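Local coordinates for 2L protein (Yaba-like disease virus, PDB 3IT8) that probably binds and blocks host tumour necrosis factor, using a poxviral scaffold related to MHC class I heavy chains, at residues G15-V20 and L72-L77; Y120-K125 and G157-G162; D211-W216 and F250-K255. All blocks are in the same frame, centred on the assembly; numbering follows the deposited sequence.

Contact 1 (G15-V20 and L72-L77); sequences GLYDGV and LMKETL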
ATOM      1  N   GLY D  15       2.412 -46.119  43.764  1.00151.82           N
ATOM      2  CA  GLY D  15       3.645 -45.379  43.938  1.00151.82           C
ATOM      3  C   GLY D  15       3.896 -44.102  43.232  1.00151.82           C
ATOM      4  O   GLY D  15       3.218 -43.090  43.409  1.00151.82           O
ATOM      5  N   LEU D  16       4.926 -44.199  42.414  1.00121.45           N
ATOM      6  CA  LEU D  16       5.415 -43.104  41.623  1.00121.45           C
ATOM      7  C   LEU D  16       4.489 -42.760  40.464  1.00121.45           C
ATOM      8  O   LEU D  16       3.538 -43.482  40.161  1.00121.45           O
ATOM      9  CB  LEU D  16       6.804 -43.471  41.106  1.00147.51           C
ATOM     10  CG  LEU D  16       7.599 -44.362  42.073  1.00147.51           C
ATOM     11  CD1 LEU D  16       8.911 -44.763  41.430  1.00147.51           C
ATOM     12  CD2 LEU D  16       7.839 -43.631  43.392  1.00147.51           C
ATOM     13  N   TYR D  17       4.784 -41.634  39.829  1.00 61.26           N
ATOM     14  CA  TYR D  17       4.025 -41.156  38.697  1.00 61.26           C
ATOM     15  C   TYR D  17       4.931 -41.290  37.497  1.00 61.26           C
ATOM     16  O   TYR D  17       6.024 -40.716  37.465  1.00 61.26           O
ATOM     17  CB  TYR D  17       3.662 -39.687  38.874  1.00 67.13           C
ATOM     18  CG  TYR D  17       2.645 -39.409  39.941  1.00 67.13           C
ATOM     19  CD1 TYR D  17       2.989 -39.414  41.288  1.00 67.13           C
ATOM     20  CD2 TYR D  17       1.325 -39.143  39.597  1.00 67.13           C
ATOM     21  CE1 TYR D  17       2.037 -39.161  42.265  1.00 67.13           C
ATOM     22  CE2 TYR D  17       0.366 -38.888  40.562  1.00 67.13           C
ATOM     23  CZ  TYR D  17       0.725 -38.901  41.892  1.00 67.13           C
ATOM     24  OH  TYR D  17      -0.230 -38.671  42.848  1.00 67.13           O
ATOM     25  N   ASP D  18       4.491 -42.053  36.507  1.00 38.95           N
ATOM     26  CA  ASP D  18       5.287 -42.213  35.297  1.00 38.95           C
ATOM     27  C   ASP D  18       5.004 -41.109  34.304  1.00 38.95           C
ATOM     28  O   ASP D  18       3.932 -40.524  34.310  1.00 38.95           O
ATOM     29  CB  ASP D  18       5.030 -43.554  34.629  1.00 92.46           C
ATOM     30  CG  ASP D  18       6.000 -44.616  35.084  1.00 92.46           C
ATOM     31  OD1 ASP D  18       7.190 -44.279  35.288  1.00 92.46           O
ATOM     32  OD2 ASP D  18       5.578 -45.784  35.225  1.00 92.46           O
ATOM     33  N   GLY D  19       5.975 -40.820  33.450  1.00 42.06           N
ATOM     34  CA  GLY D  19       5.787 -39.772  32.470  1.00 42.06           C
ATOM     35  C   GLY D  19       6.350 -40.151  31.114  1.00 42.06           C
ATOM     36  O   GLY D  19       7.439 -40.699  30.997  1.00 42.06           O
ATOM     37  N   VAL D  20       5.588 -39.875  30.072  1.00 41.53           N
ATOM     38  CA  VAL D  20       6.030 -40.148  28.716  1.00 41.53           C
ATOM     39  C   VAL D  20       5.612 -39.017  27.823  1.00 41.53           C
ATOM     40  O   VAL D  20       4.662 -38.274  28.107  1.00 41.53           O
ATOM     41  CB  VAL D  20       5.410 -41.414  28.105  1.00 60.80           C
ATOM     42  CG1 VAL D  20       6.187 -42.626  28.537  1.00 52.81           C
ATOM     43  CG2 VAL D  20       3.952 -41.524  28.510  1.00 52.81           C
ATOM     44  N   LEU D  72       4.896 -30.179  36.310  1.00 37.31           N
ATOM     45  CA  LEU D  72       3.670 -29.424  36.459  1.00 37.31           C
ATOM     46  C   LEU D  72       2.449 -30.299  36.285  1.00 37.31           C
ATOM     47  O   LEU D  72       1.419 -30.042  36.882  1.00 37.31           O
ATOM     48  CB  LEU D  72       3.639 -28.269  35.459  1.00 55.80           C
ATOM     49  CG  LEU D  72       2.392 -27.394  35.550  1.00 33.04           C
ATOM     50  CD1 LEU D  72       2.176 -26.896  36.973  1.00 33.04           C
ATOM     51  CD2 LEU D  72       2.545 -26.248  34.584  1.00 33.04           C
ATOM     52  N   MET D  73       2.550 -31.331  35.460  1.00 51.74           N
ATOM     53  CA  MET D  73       1.416 -32.227  35.250  1.00 51.74           C
ATOM     54  C   MET D  73       1.280 -33.153  36.443  1.00 51.74           C
ATOM     55  O   MET D  73       0.187 -33.522  36.844  1.00 51.74           O
ATOM     56  CB  MET D  73       1.607 -33.040  33.986  1.00 80.02           C
ATOM     57  CG  MET D  73       1.537 -32.196  32.756  1.00 48.74           C
ATOM     58  SD  MET D  73       1.546 -33.161  31.271  1.00 48.74           S
ATOM     59  CE  MET D  73       0.011 -34.063  31.498  1.00 48.74           C
ATOM     60  N   LYS D  74       2.409 -33.539  37.013  1.00 42.96           N
ATOM     61  CA  LYS D  74       2.394 -34.388  38.183  1.00 42.96           C
ATOM     62  C   LYS D  74       1.656 -33.592  39.274  1.00 42.96           C
ATOM     63  O   LYS D  74       0.792 -34.121  39.957  1.00 42.96           O
ATOM     64  CB  LYS D  74       3.826 -34.686  38.619  1.00104.93           C
ATOM     65  CG  LYS D  74       3.917 -35.586  39.816  1.00 56.39           C
ATOM     66  CD  LYS D  74       5.332 -35.677  40.302  1.00 56.39           C
ATOM     67  CE  LYS D  74       5.405 -36.346  41.660  1.00 56.39           C
ATOM     68  NZ  LYS D  74       6.822 -36.420  42.151  1.00 56.39           N
ATOM     69  N   GLU D  75       2.002 -32.315  39.427  1.00 58.03           N
ATOM     70  CA  GLU D  75       1.366 -31.463  40.429  1.00 58.03           C
ATOM     71  C   GLU D  75      -0.139 -31.415  40.177  1.00 58.03           C
ATOM     72  O   GLU D  75      -0.933 -31.576  41.090  1.00 58.03           O
ATOM     73  CB  GLU D  75       1.933 -30.040  40.370  1.00151.17           C
ATOM     74  CG  GLU D  75       1.401 -29.126  41.462  1.00126.97           C
ATOM     75  CD  GLU D  75       1.685 -27.657  41.198  1.00126.97           C
ATOM     76  OE1 GLU D  75       2.857 -27.305  40.946  1.00126.97           O
ATOM     77  OE2 GLU D  75       0.730 -26.851  41.249  1.00126.97           O
ATOM     78  N   THR D  76      -0.521 -31.201  38.923  1.00 46.83           N
ATOM     79  CA  THR D  76      -1.919 -31.111  38.546  1.00 46.83           C
ATOM     80  C   THR D  76      -2.674 -32.398  38.804  1.00 46.83           C
ATOM     81  O   THR D  76      -3.818 -32.379  39.239  1.00 46.83           O
ATOM     82  CB  THR D  76      -2.071 -30.765  37.071  1.00 55.34           C
ATOM     83  OG1 THR D  76      -1.404 -29.526  36.812  1.00 41.33           O
ATOM     84  CG2 THR D  76      -3.557 -30.648  36.705  1.00 41.33           C
ATOM     85  N   LEU D  77      -2.042 -33.523  38.526  1.00 60.68           N
ATOM     86  CA  LEU D  77      -2.701 -34.789  38.751  1.00 60.68           C
ATOM     87  C   LEU D  77      -2.956 -35.008  40.246  1.00 60.68           C
ATOM     88  O   LEU D  77      -4.022 -35.486  40.630  1.00 60.68           O
ATOM     89  CB  LEU D  77      -1.856 -35.919  38.177  1.00 71.09           C
ATOM     90  CG  LEU D  77      -2.444 -37.328  38.290  1.00 42.97           C
ATOM     91  CD1 LEU D  77      -3.937 -37.328  37.936  1.00 42.97           C
ATOM     92  CD2 LEU D  77      -1.666 -38.268  37.371  1.00 42.97           C
TER
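The carbonyl O of Leu-72, on the helix whose Lys-74 and Leu-77 receive the ring of Tyr-17, accepts two hydrogen bonds from a single residue one turn later. Thr-76 N gives the ordinary helical bond to Leu-72 O at 3.0 Å, and Thr-76 OG1 reaches Leu-72 O at 2.9 Å from the opposite face of the carbonyl plane. The hydroxyl is thus tied back to the helix, tilted 25° out of that plane, while Thr-76 OG1 also takes part in a bond with the backbone N of Met-140.

This is the helix-on-sheet packing of an MHC-like platform, in which helix 61-82 lies across the large antiparallel sheet. Met-73 and Leu-77 send their side chains down onto Val-9 of strand 2-10, and Met-73 also reaches Leu-91 and Leu-93 of strand 90-100. Tyr-17 sits in the turn just ahead of strand 18-25, and its carbonyl O is hydrogen-bonded to Tyr-70 OH, a second tie between that turn and the same helix.

The contact itself is apolar and depends on one aromatic ring. Tyr-17 turns its CG away from its own carbonyl carbon (chi1 -70°), which sends the ring to the helix. Leu-77 CD2 then lies in the ring plane at its edge, 3.8 Å from Tyr-17 CD2. Lys-74 behaves differently: its side chain runs over one face of the ring, roughly perpendicular to the tyrosine side chain, with Lys-74 CG 4.0 Å from Tyr-17 CG. The extended chain carries on past the rim, where Lys-74 CE lies 3.9 Å from Tyr-17 CD1, so methylenes rather than the ammonium group do the touching.

Contact 2 (Y120-K125 and G157-G162); sequences YHTGDK and GFEYMG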
ATOM      1  N   TYR D 120      -7.447 -25.248  25.665  1.00 49.33           N
ATOM      2  CA  TYR D 120      -6.795 -23.947  25.781  1.00 49.33           C
ATOM      3  C   TYR D 120      -7.107 -23.065  24.592  1.00 49.33           C
ATOM      4  O   TYR D 120      -6.841 -23.443  23.455  1.00 49.33           O
ATOM      5  CB  TYR D 120      -5.284 -24.110  25.879  1.00 40.60           C
ATOM      6  CG  TYR D 120      -4.543 -22.808  26.060  1.00 38.07           C
ATOM      7  CD1 TYR D 120      -4.453 -22.203  27.316  1.00 38.07           C
ATOM      8  CD2 TYR D 120      -3.977 -22.141  24.969  1.00 38.07           C
ATOM      9  CE1 TYR D 120      -3.823 -20.957  27.476  1.00 38.07           C
ATOM     10  CE2 TYR D 120      -3.349 -20.903  25.126  1.00 38.07           C
ATOM     11  CZ  TYR D 120      -3.281 -20.325  26.378  1.00 38.07           C
ATOM     12  OH  TYR D 120      -2.681 -19.109  26.545  1.00 38.07           O
ATOM     13  N   HIS D 121      -7.664 -21.886  24.850  1.00 70.80           N
ATOM     14  CA  HIS D 121      -8.002 -20.964  23.770  1.00 70.80           C
ATOM     15  C   HIS D 121      -6.996 -19.843  23.620  1.00 70.80           C
ATOM     16  O   HIS D 121      -6.752 -19.061  24.538  1.00 70.80           O
ATOM     17  CB  HIS D 121      -9.410 -20.394  23.961  1.00133.31           C
ATOM     18  CG  HIS D 121     -10.496 -21.373  23.637  1.00114.04           C
ATOM     19  ND1 HIS D 121     -10.616 -21.961  22.396  1.00114.04           N
ATOM     20  CD2 HIS D 121     -11.490 -21.892  24.396  1.00114.04           C
ATOM     21  CE1 HIS D 121     -11.637 -22.799  22.404  1.00114.04           C
ATOM     22  NE2 HIS D 121     -12.185 -22.776  23.606  1.00114.04           N
ATOM     23  N   THR D 122      -6.403 -19.797  22.437  1.00 59.42           N
ATOM     24  CA  THR D 122      -5.406 -18.804  22.081  1.00 59.42           C
ATOM     25  C   THR D 122      -5.920 -17.381  22.250  1.00 59.42           C
ATOM     26  O   THR D 122      -5.174 -16.485  22.640  1.00 59.42           O
ATOM     27  CB  THR D 122      -4.959 -19.030  20.630  1.00 62.84           C
ATOM     28  OG1 THR D 122      -3.750 -19.793  20.630  1.00 55.37           O
ATOM     29  CG2 THR D 122      -4.759 -17.721  19.901  1.00 55.37           C
ATOM     30  N   GLY D 123      -7.197 -17.176  21.950  1.00 55.08           N
ATOM     31  CA  GLY D 123      -7.782 -15.854  22.077  1.00 55.08           C
ATOM     32  C   GLY D 123      -7.898 -15.371  23.512  1.00 55.08           C
ATOM     33  O   GLY D 123      -7.271 -14.387  23.898  1.00 55.08           O
ATOM     34  N   ASP D 124      -8.701 -16.070  24.307  1.00 58.46           N
ATOM     35  CA  ASP D 124      -8.910 -15.715  25.707  1.00 58.46           C
ATOM     36  C   ASP D 124      -7.675 -15.917  26.591  1.00 58.46           C
ATOM     37  O   ASP D 124      -7.609 -15.370  27.691  1.00 58.46           O
ATOM     38  CB  ASP D 124     -10.060 -16.546  26.269  1.00146.50           C
ATOM     39  CG  ASP D 124     -11.273 -16.524  25.374  1.00125.50           C
ATOM     40  OD1 ASP D 124     -11.896 -15.449  25.252  1.00125.50           O
ATOM     41  OD2 ASP D 124     -11.593 -17.580  24.785  1.00125.50           O
ATOM     42  N   LYS D 125      -6.709 -16.708  26.120  1.00 54.28           N
ATOM     43  CA  LYS D 125      -5.499 -16.992  26.892  1.00 54.28           C
ATOM     44  C   LYS D 125      -5.850 -17.650  28.235  1.00 54.28           C
ATOM     45  O   LYS D 125      -5.388 -17.238  29.295  1.00 54.28           O
ATOM     46  CB  LYS D 125      -4.702 -15.704  27.120  1.00 91.08           C
ATOM     47  CG  LYS D 125      -4.119 -15.120  25.851  1.00 76.29           C
ATOM     48  CD  LYS D 125      -3.629 -13.704  26.081  1.00 76.29           C
ATOM     49  CE  LYS D 125      -2.957 -13.121  24.839  1.00 76.29           C
ATOM     50  NZ  LYS D 125      -1.573 -13.654  24.604  1.00 76.29           N
ATOM     51  N   GLY D 157       1.956 -20.447  23.108  1.00 39.18           N
ATOM     52  CA  GLY D 157       2.802 -20.082  21.993  1.00 39.18           C
ATOM     53  C   GLY D 157       2.822 -21.104  20.873  1.00 39.18           C
ATOM     54  O   GLY D 157       2.668 -20.761  19.690  1.00 39.18           O
ATOM     55  N   PHE D 158       3.012 -22.365  21.251  1.00 42.35           N
ATOM     56  CA  PHE D 158       3.080 -23.459  20.301  1.00 42.35           C
ATOM     57  C   PHE D 158       1.786 -23.518  19.508  1.00 42.35           C
ATOM     58  O   PHE D 158       1.796 -23.666  18.274  1.00 42.35           O
ATOM     59  CB  PHE D 158       3.278 -24.769  21.049  1.00 39.15           C
ATOM     60  CG  PHE D 158       3.621 -25.928  20.162  1.00 34.98           C
ATOM     61  CD1 PHE D 158       4.780 -25.915  19.393  1.00 34.98           C
ATOM     62  CD2 PHE D 158       2.798 -27.046  20.113  1.00 34.98           C
ATOM     63  CE1 PHE D 158       5.114 -27.005  18.589  1.00 34.98           C
ATOM     64  CE2 PHE D 158       3.122 -28.138  19.315  1.00 34.98           C
ATOM     65  CZ  PHE D 158       4.283 -28.120  18.549  1.00 34.98           C
ATOM     66  N   GLU D 159       0.673 -23.386  20.228  1.00 35.15           N
ATOM     67  CA  GLU D 159      -0.638 -23.454  19.611  1.00 35.15           C
ATOM     68  C   GLU D 159      -0.925 -22.222  18.766  1.00 35.15           C
ATOM     69  O   GLU D 159      -1.590 -22.300  17.741  1.00 35.15           O
ATOM     70  CB  GLU D 159      -1.717 -23.609  20.676  1.00 91.99           C
ATOM     71  CG  GLU D 159      -3.001 -24.206  20.141  1.00 76.22           C
ATOM     72  CD  GLU D 159      -4.113 -24.214  21.161  1.00 76.22           C
ATOM     73  OE1 GLU D 159      -3.845 -24.492  22.347  1.00 76.22           O
ATOM     74  OE2 GLU D 159      -5.263 -23.956  20.771  1.00 76.22           O
ATOM     75  N   TYR D 160      -0.410 -21.081  19.185  1.00 42.83           N
ATOM     76  CA  TYR D 160      -0.655 -19.862  18.445  1.00 42.83           C
ATOM     77  C   TYR D 160       0.064 -19.805  17.105  1.00 42.83           C
ATOM     78  O   TYR D 160      -0.461 -19.259  16.140  1.00 42.83           O
ATOM     79  CB  TYR D 160      -0.237 -18.653  19.262  1.00 48.68           C
ATOM     80  CG  TYR D 160      -0.550 -17.354  18.561  1.00 43.38           C
ATOM     81  CD1 TYR D 160      -1.864 -16.884  18.479  1.00 43.38           C
ATOM     82  CD2 TYR D 160       0.459 -16.601  17.950  1.00 43.38           C
ATOM     83  CE1 TYR D 160      -2.172 -15.700  17.809  1.00 43.38           C
ATOM     84  CE2 TYR D 160       0.160 -15.414  17.272  1.00 43.38           C
ATOM     85  CZ  TYR D 160      -1.163 -14.973  17.204  1.00 43.38           C
ATOM     86  OH  TYR D 160      -1.477 -13.829  16.496  1.00 43.38           O
ATOM     87  N   MET D 161       1.272 -20.345  17.029  1.00 43.88           N
ATOM     88  CA  MET D 161       2.001 -20.275  15.775  1.00 43.88           C
ATOM     89  C   MET D 161       3.170 -21.247  15.684  1.00 43.88           C
ATOM     90  O   MET D 161       3.472 -21.771  14.608  1.00 43.88           O
ATOM     91  CB  MET D 161       2.511 -18.856  15.568  1.00 54.54           C
ATOM     92  CG  MET D 161       3.215 -18.659  14.260  1.00 54.39           C
ATOM     93  SD  MET D 161       3.869 -16.984  14.086  1.00 54.39           S
ATOM     94  CE  MET D 161       2.408 -16.063  14.274  1.00 54.39           C
ATOM     95  N   GLY D 162       3.825 -21.481  16.815  1.00 34.71           N
ATOM     96  CA  GLY D 162       4.962 -22.377  16.837  1.00 34.71           C
ATOM     97  C   GLY D 162       4.778 -23.675  16.075  1.00 34.71           C
ATOM     98  O   GLY D 162       5.584 -24.028  15.210  1.00 34.71           O
TER
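Thr-122 sets its methyl CG2 at the edge of the Tyr-160 ring, close to the ring plane and 3.3 Å from Tyr-160 CD1; the two side chains cross at about a right angle. One residue earlier on the helix, Glu-159 points at the end of strand 115-121. Its CG lies opposite the backbone N (chi1 -158°) and the chain is extended from there, which brings the carboxylate to Tyr-120. Glu-159 OE1 meets the edge of the Tyr-120 ring, 3.5 Å from Tyr-120 CD2, with the carboxylate and ring planes 74° apart.

Helix 148-174, which lies on the MHC-like platform, widens here into a pi-type turn: Gly-157 O accepts from both Met-161 N and Gly-162 N. Tyr-160 and Lys-125 also face a chain of another protein, where Lys-125 NZ hydrogen-bonds a polar side chain and Tyr-160 OH makes a weak bond to a basic one.

No hydrogen bond joins the two segments. Glu-159 OE2 stands 3.2 Å from Tyr-120 O, acceptor beside acceptor, so neither carboxylate oxygen gains a bond from that carbonyl and the contact is one of packing rather than polar pairing.

Contact 3 (D211-W216 and F250-K255); sequences DVITKW and FPWNIK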
ATOM      1  N   ASP D 211      -4.748 -38.343   8.125  1.00 41.00           N
ATOM      2  CA  ASP D 211      -5.665 -37.278   8.505  1.00 40.85           C
ATOM      3  C   ASP D 211      -6.662 -37.012   7.381  1.00 44.39           C
ATOM      4  O   ASP D 211      -6.287 -36.740   6.234  1.00 40.89           O
ATOM      5  CB  ASP D 211      -4.901 -35.988   8.857  1.00 70.49           C
ATOM      6  CG  ASP D 211      -3.834 -35.614   7.821  1.00 64.70           C
ATOM      7  OD1 ASP D 211      -2.928 -36.439   7.556  1.00 64.70           O
ATOM      8  OD2 ASP D 211      -3.891 -34.483   7.287  1.00 64.70           O
ATOM      9  N   VAL D 212      -7.941 -37.111   7.714  1.00 41.92           N
ATOM     10  CA  VAL D 212      -8.998 -36.868   6.749  1.00 44.24           C
ATOM     11  C   VAL D 212     -10.119 -36.204   7.488  1.00 51.58           C
ATOM     12  O   VAL D 212     -10.395 -36.530   8.638  1.00 43.32           O
ATOM     13  CB  VAL D 212      -9.533 -38.173   6.119  1.00 61.17           C
ATOM     14  CG1 VAL D 212     -10.902 -37.942   5.526  1.00 39.56           C
ATOM     15  CG2 VAL D 212      -8.607 -38.620   5.023  1.00 39.56           C
ATOM     16  N   ILE D 213     -10.746 -35.242   6.836  1.00 53.17           N
ATOM     17  CA  ILE D 213     -11.866 -34.564   7.438  1.00 47.22           C
ATOM     18  C   ILE D 213     -12.976 -34.527   6.426  1.00 53.98           C
ATOM     19  O   ILE D 213     -12.750 -34.391   5.223  1.00 54.75           O
ATOM     20  CB  ILE D 213     -11.510 -33.150   7.903  1.00 74.08           C
ATOM     21  CG1 ILE D 213     -10.521 -33.238   9.067  1.00 50.52           C
ATOM     22  CG2 ILE D 213     -12.764 -32.428   8.355  1.00 50.52           C
ATOM     23  CD1 ILE D 213     -10.074 -31.910   9.608  1.00 50.52           C
ATOM     24  N   THR D 214     -14.186 -34.644   6.936  1.00 36.67           N
ATOM     25  CA  THR D 214     -15.356 -34.695   6.107  1.00 44.95           C
ATOM     26  C   THR D 214     -16.387 -33.656   6.528  1.00 53.93           C
ATOM     27  O   THR D 214     -16.634 -33.451   7.727  1.00 53.17           O
ATOM     28  CB  THR D 214     -15.946 -36.110   6.199  1.00 57.60           C
ATOM     29  OG1 THR D 214     -16.369 -36.527   4.912  1.00 45.28           O
ATOM     30  CG2 THR D 214     -17.125 -36.153   7.143  1.00 45.28           C
ATOM     31  N   LYS D 215     -16.978 -33.000   5.531  1.00 46.27           N
ATOM     32  CA  LYS D 215     -18.021 -31.996   5.762  1.00 49.47           C
ATOM     33  C   LYS D 215     -19.276 -32.327   4.971  1.00 52.17           C
ATOM     34  O   LYS D 215     -19.216 -32.598   3.772  1.00 52.48           O
ATOM     35  CB  LYS D 215     -17.547 -30.591   5.358  1.00 57.52           C
ATOM     36  CG  LYS D 215     -16.534 -29.985   6.286  1.00 48.53           C
ATOM     37  CD  LYS D 215     -16.285 -28.528   5.985  1.00 48.53           C
ATOM     38  CE  LYS D 215     -15.413 -27.925   7.078  1.00 48.53           C
ATOM     39  NZ  LYS D 215     -15.388 -26.431   7.047  1.00 48.53           N
ATOM     40  N   TRP D 216     -20.410 -32.316   5.657  1.00 49.52           N
ATOM     41  CA  TRP D 216     -21.693 -32.569   5.011  1.00 49.58           C
ATOM     42  C   TRP D 216     -22.404 -31.240   4.785  1.00 51.53           C
ATOM     43  O   TRP D 216     -22.741 -30.532   5.738  1.00 51.72           O
ATOM     44  CB  TRP D 216     -22.566 -33.496   5.862  1.00 78.20           C
ATOM     45  CG  TRP D 216     -22.038 -34.880   5.912  1.00 58.12           C
ATOM     46  CD1 TRP D 216     -21.166 -35.385   6.823  1.00 58.12           C
ATOM     47  CD2 TRP D 216     -22.294 -35.931   4.970  1.00 58.12           C
ATOM     48  NE1 TRP D 216     -20.859 -36.688   6.514  1.00 58.12           N
ATOM     49  CE2 TRP D 216     -21.537 -37.050   5.379  1.00 58.12           C
ATOM     50  CE3 TRP D 216     -23.086 -36.036   3.821  1.00 58.12           C
ATOM     51  CZ2 TRP D 216     -21.551 -38.266   4.678  1.00 58.12           C
ATOM     52  CZ3 TRP D 216     -23.098 -37.245   3.123  1.00 58.12           C
ATOM     53  CH2 TRP D 216     -22.335 -38.343   3.556  1.00 58.12           C
ATOM     54  N   PHE D 250     -11.262 -36.342  18.065  1.00 54.15           N
ATOM     55  CA  PHE D 250     -12.488 -36.422  17.289  1.00 54.15           C
ATOM     56  C   PHE D 250     -12.686 -37.834  16.739  1.00 54.15           C
ATOM     57  O   PHE D 250     -11.782 -38.399  16.117  1.00 54.15           O
ATOM     58  CB  PHE D 250     -12.457 -35.427  16.139  1.00155.59           C
ATOM     59  CG  PHE D 250     -13.809 -35.082  15.628  1.00 53.92           C
ATOM     60  CD1 PHE D 250     -14.638 -34.229  16.347  1.00 53.92           C
ATOM     61  CD2 PHE D 250     -14.293 -35.659  14.464  1.00 53.92           C
ATOM     62  CE1 PHE D 250     -15.934 -33.957  15.915  1.00 53.92           C
ATOM     63  CE2 PHE D 250     -15.589 -35.393  14.023  1.00 53.92           C
ATOM     64  CZ  PHE D 250     -16.408 -34.539  14.754  1.00 53.92           C
ATOM     65  N   PRO D 251     -13.881 -38.414  16.946  1.00 72.25           N
ATOM     66  CA  PRO D 251     -14.262 -39.762  16.503  1.00 72.25           C
ATOM     67  C   PRO D 251     -14.404 -39.911  14.994  1.00 72.25           C
ATOM     68  O   PRO D 251     -15.411 -39.502  14.419  1.00 72.25           O
ATOM     69  CB  PRO D 251     -15.607 -39.996  17.188  1.00148.70           C
ATOM     70  CG  PRO D 251     -15.651 -38.976  18.270  1.00 43.87           C
ATOM     71  CD  PRO D 251     -14.998 -37.781  17.658  1.00 43.87           C
ATOM     72  N   TRP D 252     -13.398 -40.480  14.346  1.00 60.56           N
ATOM     73  CA  TRP D 252     -13.465 -40.709  12.911  1.00 60.56           C
ATOM     74  C   TRP D 252     -13.343 -42.218  12.763  1.00 60.56           C
ATOM     75  O   TRP D 252     -12.449 -42.828  13.343  1.00 60.56           O
ATOM     76  CB  TRP D 252     -12.305 -40.023  12.171  1.00 55.19           C
ATOM     77  CG  TRP D 252     -12.425 -38.531  12.018  1.00 48.43           C
ATOM     78  CD1 TRP D 252     -11.566 -37.597  12.500  1.00 48.43           C
ATOM     79  CD2 TRP D 252     -13.442 -37.808  11.307  1.00 48.43           C
ATOM     80  NE1 TRP D 252     -11.972 -36.341  12.139  1.00 48.43           N
ATOM     81  CE2 TRP D 252     -13.122 -36.437  11.407  1.00 48.43           C
ATOM     82  CE3 TRP D 252     -14.592 -38.184  10.600  1.00 48.43           C
ATOM     83  CZ2 TRP D 252     -13.910 -35.435  10.823  1.00 48.43           C
ATOM     84  CZ3 TRP D 252     -15.381 -37.181  10.019  1.00 48.43           C
ATOM     85  CH2 TRP D 252     -15.032 -35.825  10.137  1.00 48.43           C
ATOM     86  N   ASN D 253     -14.241 -42.826  11.998  1.00 73.30           N
ATOM     87  CA  ASN D 253     -14.179 -44.263  11.815  1.00 73.33           C
ATOM     88  C   ASN D 253     -13.082 -44.604  10.808  1.00 82.27           C
ATOM     89  O   ASN D 253     -13.350 -44.914   9.639  1.00 75.33           O
ATOM     90  CB  ASN D 253     -15.529 -44.779  11.342  1.00 77.74           C
ATOM     91  CG  ASN D 253     -15.723 -46.234  11.650  1.00 77.74           C
ATOM     92  OD1 ASN D 253     -15.084 -47.104  11.058  1.00 77.74           O
ATOM     93  ND2 ASN D 253     -16.601 -46.514  12.593  1.00 77.74           N
ATOM     94  N   ILE D 254     -11.838 -44.521  11.273  1.00 59.81           N
ATOM     95  CA  ILE D 254     -10.681 -44.825  10.437  1.00 52.01           C
ATOM     96  C   ILE D 254     -10.012 -46.102  10.926  1.00 58.88           C
ATOM     97  O   ILE D 254      -9.920 -46.338  12.123  1.00 53.98           O
ATOM     98  CB  ILE D 254      -9.638 -43.688  10.477  1.00 57.92           C
ATOM     99  CG1 ILE D 254     -10.304 -42.374  10.103  1.00 45.54           C
ATOM    100  CG2 ILE D 254      -8.510 -43.958   9.488  1.00 45.54           C
ATOM    101  CD1 ILE D 254      -9.340 -41.211   9.999  1.00 45.54           C
ATOM    102  N   LYS D 255      -9.560 -46.927   9.994  1.00 52.13           N
ATOM    103  CA  LYS D 255      -8.874 -48.164  10.329  1.00 47.73           C
ATOM    104  C   LYS D 255      -7.763 -48.273   9.309  1.00 57.04           C
ATOM    105  O   LYS D 255      -7.946 -47.899   8.148  1.00 55.98           O
ATOM    106  CB  LYS D 255      -9.805 -49.366  10.188  1.00139.29           C
ATOM    107  CG  LYS D 255     -10.991 -49.363  11.130  1.00125.39           C
ATOM    108  CD  LYS D 255     -11.720 -50.702  11.083  1.00125.39           C
ATOM    109  CE  LYS D 255     -12.986 -50.688  11.930  1.00125.39           C
ATOM    110  NZ  LYS D 255     -14.006 -49.746  11.387  1.00125.39           N
TER
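The backbones come closest at Ile-213 and Trp-252, whose CA atoms are 8.4 Å apart, a spacing bridged by side chains with no hydrogen bond between the segments. Trp-252 does most of the bridging. With CG placed opposite its carbonyl carbon (chi1 -75°), the indole is directed at strand 213-218 and lies between two unlike partners: Phe-250 brings its ring atom CD2 over one face, and Val-212 O lies over the opposite one.

The six-membered end of the indole reaches furthest along the strand. Thr-214 CG2 packs 3.5 Å from Trp-252 CZ3, and the backbone N of Thr-214 is equally near Trp-252 CH2. Ile-213 adds its branch methyl, with CG2 at 4.1 Å from Trp-252 CZ2.

The contact lays the loop leading into strand 254-255, the edge of the four-stranded sheet, against strand 213-218 of the three-stranded one. Close by, Trp-216 packs on Cys-202 and Cys-281, which form the disulfide between the sheets, an arrangement characteristic of the immunoglobulin fold.

Although Trp-252 NE1 is 3.8 Å from Val-212 O, the oxygen sits above the ring and is not an acceptor for the indole N-H. The contact therefore rests on apolar packing and on backbone atoms of the strand packed around the indole, Val-212 O alone among them being over a face.

In the fold
Along the chain the three contacts follow one another, each closing before the next opens. Contacts 1 and 2 share the MHC-like N-terminal domain and the same eight-stranded sheet: one joins helix 61-82 to the turn before strand 18-25, the other joins helix 148-174 to the end of strand 115-121. Their centres are about 24 Å apart, so the two helices meet the platform's strand ends and loops at well-separated places. Contact 3 belongs to the Ig-like domain and packs the loop before strand 254-255 on strand 213-218 of the other sheet, its centre about 32 Å from contact 1's and about 24 Å from contact 2's. Only contact 2 touches other protein chains of the assembly, at the partner interface.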